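Type-2Ba cytolytic delta-endotoxin (Bacillus thuringiensis serovar israelensis, PDB 2RCI) probably kills the larvae of dipteran insects by making pores in the epithelial cell membrane of the midgut. Local coordinates at residues L91-A96 with E145-F150; N100-A105 with I138-Q143. All coordinates share one frame; numbering follows the deposited sequence. Where two conformers were deposited one is given.

In the fold
Interaction 2 (100-105 with 138-143) packs helix 96-110 on strand 132-142; interaction 1 (91-96 with 145-150) joins the loop before that helix to the turn after that strand, so they can be read as two ends of one helix-on-sheet attachment. Interaction 2 is the buried, apolar end, its centre about 8 Å from the centre of the chain. Interaction 1 is the polar end, about 18 Å out and partly buried. Their centres lie 13 Å apart, and they touch where T147 CG2 packs 3.8 Å from I142 O. Along the sequence, interaction 2 falls entirely between the two segments of interaction 1. Helix 96-110 belongs to one of the two helix layers that flank the sheet in this toxin.

Interaction 1: L91-A96 with E145-F150; sequences LVINSA and EDTGRF
D146 reaches from the loop between strands 132-142 and 150-162 to the backbone of V92-N94, in the link between helices 74-89 and 96-110. Its CB lies 3.3 Å from V92 O and, at 3.9 Å, against CD1 of I93, whose side chain runs past it in the opposite direction. With CG anti to the carbonyl carbon (chi1 -71°), the carboxylate is carried on toward N94. OD2 does the gripping: N94 N donates to it over 2.8 Å in a nearly straight bond (167°), arriving on the anti side and 25° out of the carboxylate plane. Water 2 donates a second hydrogen bond to OD2, its oxygen 2.7 Å away, and another to E145 OE2, while weakly accepting from S95 N. Water 1 spans the backbones, donating to both V92 O and D146 O. The apolar share is small, CD1 of I93 also meeting CG2 of T147 at 4.0 Å. T147 opens a type II' beta turn closed by F150 N to T147 O, and S95 OG caps the next helix at F98 N besides bonding to Y15. One carboxylate oxygen thus accepts from a backbone N-H and a water, two donors expected to stabilise its negative charge, though the nearby E145 carboxylate, with water 2 between, probably works against this; a loop-to-loop contact with little greasy surface is held by a carboxylate and two bridging waters.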
loop_
_atom_site.group_PDB
_atom_site.type_symbol
_atom_site.label_atom_id
_atom_site.label_comp_id
_atom_site.label_asym_id
_atom_site.label_seq_id
_atom_site.Cartn_x
_atom_site.Cartn_y
_atom_site.Cartn_z
ATOM N N LEU A 91 2.190 -13.810 -7.091
ATOM C CA LEU A 91 1.926 -13.934 -8.518
ATOM C C LEU A 91 3.126 -13.251 -9.137
ATOM O O LEU A 91 3.620 -12.279 -8.582
ATOM C CB LEU A 91 0.686 -13.127 -8.932
ATOM C CG LEU A 91 -0.644 -13.493 -8.291
ATOM C CD1 LEU A 91 -1.610 -12.329 -8.465
ATOM C CD2 LEU A 91 -1.159 -14.729 -8.948
ATOM N N VAL A 92 3.570 -13.737 -10.287
ATOM C CA VAL A 92 4.643 -13.070 -11.051
ATOM C C VAL A 92 4.039 -12.192 -12.151
ATOM O O VAL A 92 3.432 -12.703 -13.113
ATOM C CB VAL A 92 5.599 -14.096 -11.661
ATOM C CG1 VAL A 92 6.586 -13.447 -12.659
ATOM C CG2 VAL A 92 6.341 -14.847 -10.550
ATOM N N ILE A 93 4.183 -10.876 -11.996
ATOM C CA ILE A 93 3.718 -9.934 -13.010
ATOM C C ILE A 93 4.956 -9.406 -13.746
ATOM O O ILE A 93 5.804 -8.725 -13.156
ATOM C CB ILE A 93 2.917 -8.731 -12.434
ATOM C CG1 ILE A 93 1.840 -9.158 -11.406
ATOM C CG2 ILE A 93 2.333 -7.849 -13.590
ATOM C CD1 ILE A 93 0.875 -10.241 -11.869
ATOM N N ASN A 94 5.049 -9.748 -15.020
ATOM C CA ASN A 94 6.207 -9.424 -15.859
ATOM C C ASN A 94 6.244 -7.954 -16.328
ATOM O O ASN A 94 7.328 -7.424 -16.604
ATOM C CB ASN A 94 6.298 -10.416 -17.050
ATOM C CG ASN A 94 6.662 -11.838 -16.607
ATOM O OD1 ASN A 94 5.877 -12.790 -16.760
ATOM N ND2 ASN A 94 7.821 -11.976 -16.006
ATOM N N SER A 95 5.076 -7.298 -16.377
ATOM C CA SER A 95 4.920 -5.939 -16.911
ATOM C C SER A 95 5.758 -4.870 -16.195
ATOM O O SER A 95 5.609 -4.630 -15.006
ATOM C CB SER A 95 3.457 -5.503 -16.925
ATOM O OG SER A 95 3.348 -4.104 -17.209
ATOM N N ALA A 96 6.667 -4.269 -16.954
ATOM C CA ALA A 96 7.455 -3.119 -16.480
ATOM C C ALA A 96 6.554 -1.958 -16.066
ATOM O O ALA A 96 6.827 -1.259 -15.090
ATOM C CB ALA A 96 8.463 -2.667 -17.595
ATOM N N GLU A 145 -2.344 -10.046 -18.454
ATOM C CA GLU A 145 -2.038 -11.401 -18.938
ATOM C C GLU A 145 -1.498 -12.348 -17.850
ATOM O O GLU A 145 -1.773 -13.554 -17.878
ATOM C CB GLU A 145 -1.093 -11.351 -20.139
ATOM C CG GLU A 145 0.274 -10.742 -19.842
ATOM C CD GLU A 145 0.373 -9.226 -20.004
ATOM O OE1 GLU A 145 -0.669 -8.513 -20.141
ATOM O OE2 GLU A 145 1.542 -8.766 -19.998
ATOM N N ASP A 146 -0.753 -11.801 -16.894
ATOM C CA ASP A 146 -0.126 -12.580 -15.839
ATOM C C ASP A 146 -1.039 -12.847 -14.646
ATOM O O ASP A 146 -0.642 -13.538 -13.713
ATOM C CB ASP A 146 1.203 -11.983 -15.381
ATOM C CG ASP A 146 2.291 -12.133 -16.428
ATOM O OD1 ASP A 146 2.261 -13.127 -17.198
ATOM O OD2 ASP A 146 3.182 -11.268 -16.482
ATOM N N THR A 147 -2.263 -12.335 -14.699
ATOM C CA THR A 147 -3.257 -12.739 -13.667
ATOM C C THR A 147 -4.268 -13.746 -14.222
ATOM O O THR A 147 -5.177 -14.180 -13.499
ATOM C CB THR A 147 -4.028 -11.549 -13.052
ATOM O OG1 THR A 147 -4.892 -10.946 -14.045
ATOM C CG2 THR A 147 -3.067 -10.515 -12.471
ATOM N N GLY A 148 -4.116 -14.086 -15.511
ATOM C CA GLY A 148 -5.027 -15.037 -16.176
ATOM C C GLY A 148 -6.513 -14.801 -15.915
ATOM O O GLY A 148 -7.051 -13.692 -16.125
ATOM N N ARG A 149 -7.162 -15.841 -15.395
ATOM C CA ARG A 149 -8.597 -15.861 -15.123
ATOM C C ARG A 149 -9.008 -15.069 -13.867
ATOM O O ARG A 149 -10.162 -15.178 -13.407
ATOM C CB ARG A 149 -9.031 -17.352 -15.014
ATOM C CG ARG A 149 -10.516 -17.639 -14.994
ATOM N N PHE A 150 -8.072 -14.273 -13.320
ATOM C CA PHE A 150 -8.253 -13.654 -12.002
ATOM C C PHE A 150 -7.992 -12.160 -11.962
ATOM O O PHE A 150 -7.271 -11.625 -12.820
ATOM C CB PHE A 150 -7.310 -14.300 -10.972
ATOM C CG PHE A 150 -7.510 -15.765 -10.830
ATOM C CD1 PHE A 150 -8.442 -16.252 -9.925
ATOM C CD2 PHE A 150 -6.794 -16.667 -11.632
ATOM C CE1 PHE A 150 -8.670 -17.631 -9.798
ATOM C CE2 PHE A 150 -7.001 -18.044 -11.496
ATOM C CZ PHE A 150 -7.948 -18.519 -10.569
HETATM O O HOH W 1 1.279 -14.770 -12.020
HETATM O O HOH W 2 2.596 -8.772 -17.156
#

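Interaction 2: N100-A105 with I138-Q143; sequences NSVVSA and ILFSIQ
The ring of F140 points from strand 132-142 into the flank of helix 96-110, between V102 and A105, and its outer carbons make most of the contact. CZ lies 3.8 Å from A105 CB and 3.9 Å from V102 CA, both approaching obliquely. S101 O stands at the ring edge, near its plane, 4.2 Å from CE1. The V102 side chain crosses that of F140 at about a right angle and brings only CG2 close, 4.2 Å from CE1. On the strand itself, I138 CG2 lies 3.5 Å above one face of the ring, offset toward the rim, and would limit how far the ring can swing to that side. The other branch of I138 runs outward: CG1 is anti to the carbonyl carbon and chi2 is extended (166°), which takes CD1 to 3.9 Å from A105 O. Both the aromatic ring and the isoleucine tip thus come up to the helix at A105.

Away from this tight patch the contact thins. The S101 side chain stays back, its CB 5.1 Å from F140 CE1, V103 points away, and N100 and S104 lie on the exposed side of the helix. No hydrogen bond joins the segments; apolar side chains meet each other and the helix backbone, and the axes of helix segment 100-105 and strand segment 138-142 run almost antiparallel (175°), 10.6 Å apart at closest.

I13 of strand 11-15 touches A105, I138 and F140, while I156 of strand 150-162 packs on F140 and F158 on I138. L139 and S141 instead touch helix 21-31, so strand 132-142 lies between two helix layers.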
loop_
_atom_site.group_PDB
_atom_site.type_symbol
_atom_site.label_atom_id
_atom_site.label_comp_id
_atom_site.label_asym_id
_atom_site.label_seq_id
_atom_site.Cartn_x
_atom_site.Cartn_y
_atom_site.Cartn_z
ATOM N N ASN A 100 6.219 -0.124 -12.609
ATOM C CA ASN A 100 6.308 1.336 -12.571
ATOM C C ASN A 100 5.227 1.970 -11.674
ATOM O O ASN A 100 5.522 2.881 -10.863
ATOM C CB ASN A 100 6.216 1.920 -13.987
ATOM C CG ASN A 100 7.093 3.136 -14.177
ATOM O OD1 ASN A 100 6.617 4.188 -14.588
ATOM N ND2 ASN A 100 8.377 2.997 -13.888
ATOM N N SER A 101 3.990 1.504 -11.845
ATOM C CA SER A 101 2.857 1.899 -11.003
ATOM C C SER A 101 3.145 1.622 -9.541
ATOM O O SER A 101 2.922 2.486 -8.666
ATOM C CB SER A 101 1.568 1.173 -11.435
ATOM O OG SER A 101 1.084 1.739 -12.638
ATOM N N VAL A 102 3.675 0.436 -9.270
ATOM C CA VAL A 102 3.989 0.061 -7.881
ATOM C C VAL A 102 5.064 0.992 -7.302
ATOM O O VAL A 102 4.896 1.557 -6.212
ATOM C CB VAL A 102 4.445 -1.419 -7.756
ATOM C CG1 VAL A 102 4.854 -1.709 -6.315
ATOM C CG2 VAL A 102 3.369 -2.404 -8.235
ATOM N N VAL A 103 6.161 1.168 -8.035
ATOM C CA VAL A 103 7.300 1.946 -7.516
ATOM C C VAL A 103 6.940 3.418 -7.335
ATOM O O VAL A 103 7.368 4.045 -6.358
ATOM C CB VAL A 103 8.581 1.728 -8.363
ATOM C CG1 VAL A 103 9.703 2.737 -7.976
ATOM C CG2 VAL A 103 9.084 0.250 -8.149
ATOM N N SER A 104 6.147 3.974 -8.264
ATOM C CA SER A 104 5.653 5.349 -8.113
ATOM C C SER A 104 4.831 5.482 -6.827
ATOM O O SER A 104 4.960 6.469 -6.070
ATOM C CB SER A 104 4.798 5.760 -9.321
ATOM O OG SER A 104 4.248 7.050 -9.123
ATOM N N ALA A 105 3.954 4.517 -6.600
ATOM C CA ALA A 105 3.121 4.506 -5.370
ATOM C C ALA A 105 3.974 4.388 -4.101
ATOM O O ALA A 105 3.716 5.118 -3.136
ATOM C CB ALA A 105 2.057 3.418 -5.424
ATOM N N ILE A 138 -2.478 2.284 0.534
ATOM C CA ILE A 138 -2.508 2.129 -0.922
ATOM C C ILE A 138 -3.368 0.900 -1.226
ATOM O O ILE A 138 -3.376 -0.059 -0.441
ATOM C CB ILE A 138 -1.108 1.839 -1.478
ATOM C CG1 ILE A 138 -0.119 2.972 -1.129
ATOM C CG2 ILE A 138 -1.166 1.635 -3.005
ATOM C CD1 ILE A 138 1.363 2.575 -1.364
ATOM N N LEU A 139 -4.102 0.925 -2.330
ATOM C CA LEU A 139 -4.838 -0.290 -2.753
ATOM C C LEU A 139 -4.665 -0.492 -4.246
ATOM O O LEU A 139 -5.140 0.327 -5.065
ATOM C CB LEU A 139 -6.323 -0.241 -2.365
ATOM C CG LEU A 139 -7.145 -1.544 -2.520
ATOM C CD1 LEU A 139 -8.337 -1.579 -1.576
ATOM C CD2 LEU A 139 -7.561 -1.824 -3.979
ATOM N N PHE A 140 -3.989 -1.584 -4.602
ATOM C CA PHE A 140 -3.831 -1.959 -6.000
ATOM C C PHE A 140 -4.883 -2.962 -6.453
ATOM O O PHE A 140 -5.128 -3.967 -5.750
ATOM C CB PHE A 140 -2.480 -2.645 -6.246
ATOM C CG PHE A 140 -1.292 -1.792 -5.956
ATOM C CD1 PHE A 140 -0.819 -0.893 -6.912
ATOM C CD2 PHE A 140 -0.605 -1.927 -4.747
ATOM C CE1 PHE A 140 0.306 -0.074 -6.642
ATOM C CE2 PHE A 140 0.531 -1.135 -4.466
ATOM C CZ PHE A 140 0.994 -0.215 -5.430
ATOM N N SER A 141 -5.513 -2.679 -7.595
ATOM C CA SER A 141 -6.296 -3.688 -8.307
ATOM C C SER A 141 -5.505 -4.059 -9.558
ATOM O O SER A 141 -4.997 -3.187 -10.261
ATOM C CB SER A 141 -7.686 -3.167 -8.669
ATOM O OG SER A 141 -8.425 -2.804 -7.507
ATOM N N ILE A 142 -5.384 -5.353 -9.828
ATOM C CA ILE A 142 -4.444 -5.771 -10.833
ATOM C C ILE A 142 -5.065 -6.861 -11.683
ATOM O O ILE A 142 -5.537 -7.874 -11.167
ATOM C CB ILE A 142 -3.147 -6.324 -10.177
ATOM C CG1 ILE A 142 -2.653 -5.353 -9.097
ATOM C CG2 ILE A 142 -2.071 -6.606 -11.269
ATOM C CD1 ILE A 142 -1.754 -6.027 -8.020
ATOM N N GLN A 143 -5.034 -6.640 -12.994
ATOM C CA GLN A 143 -5.561 -7.608 -13.941
ATOM C C GLN A 143 -4.838 -7.398 -15.264
ATOM O O GLN A 143 -4.866 -6.321 -15.833
ATOM C CB GLN A 143 -7.092 -7.505 -14.080
ATOM C CG GLN A 143 -7.675 -8.465 -15.133
ATOM C CD GLN A 143 -7.666 -7.833 -16.508
ATOM O OE1 GLN A 143 -7.973 -6.646 -16.636
ATOM N NE2 GLN A 143 -7.303 -8.601 -17.542
#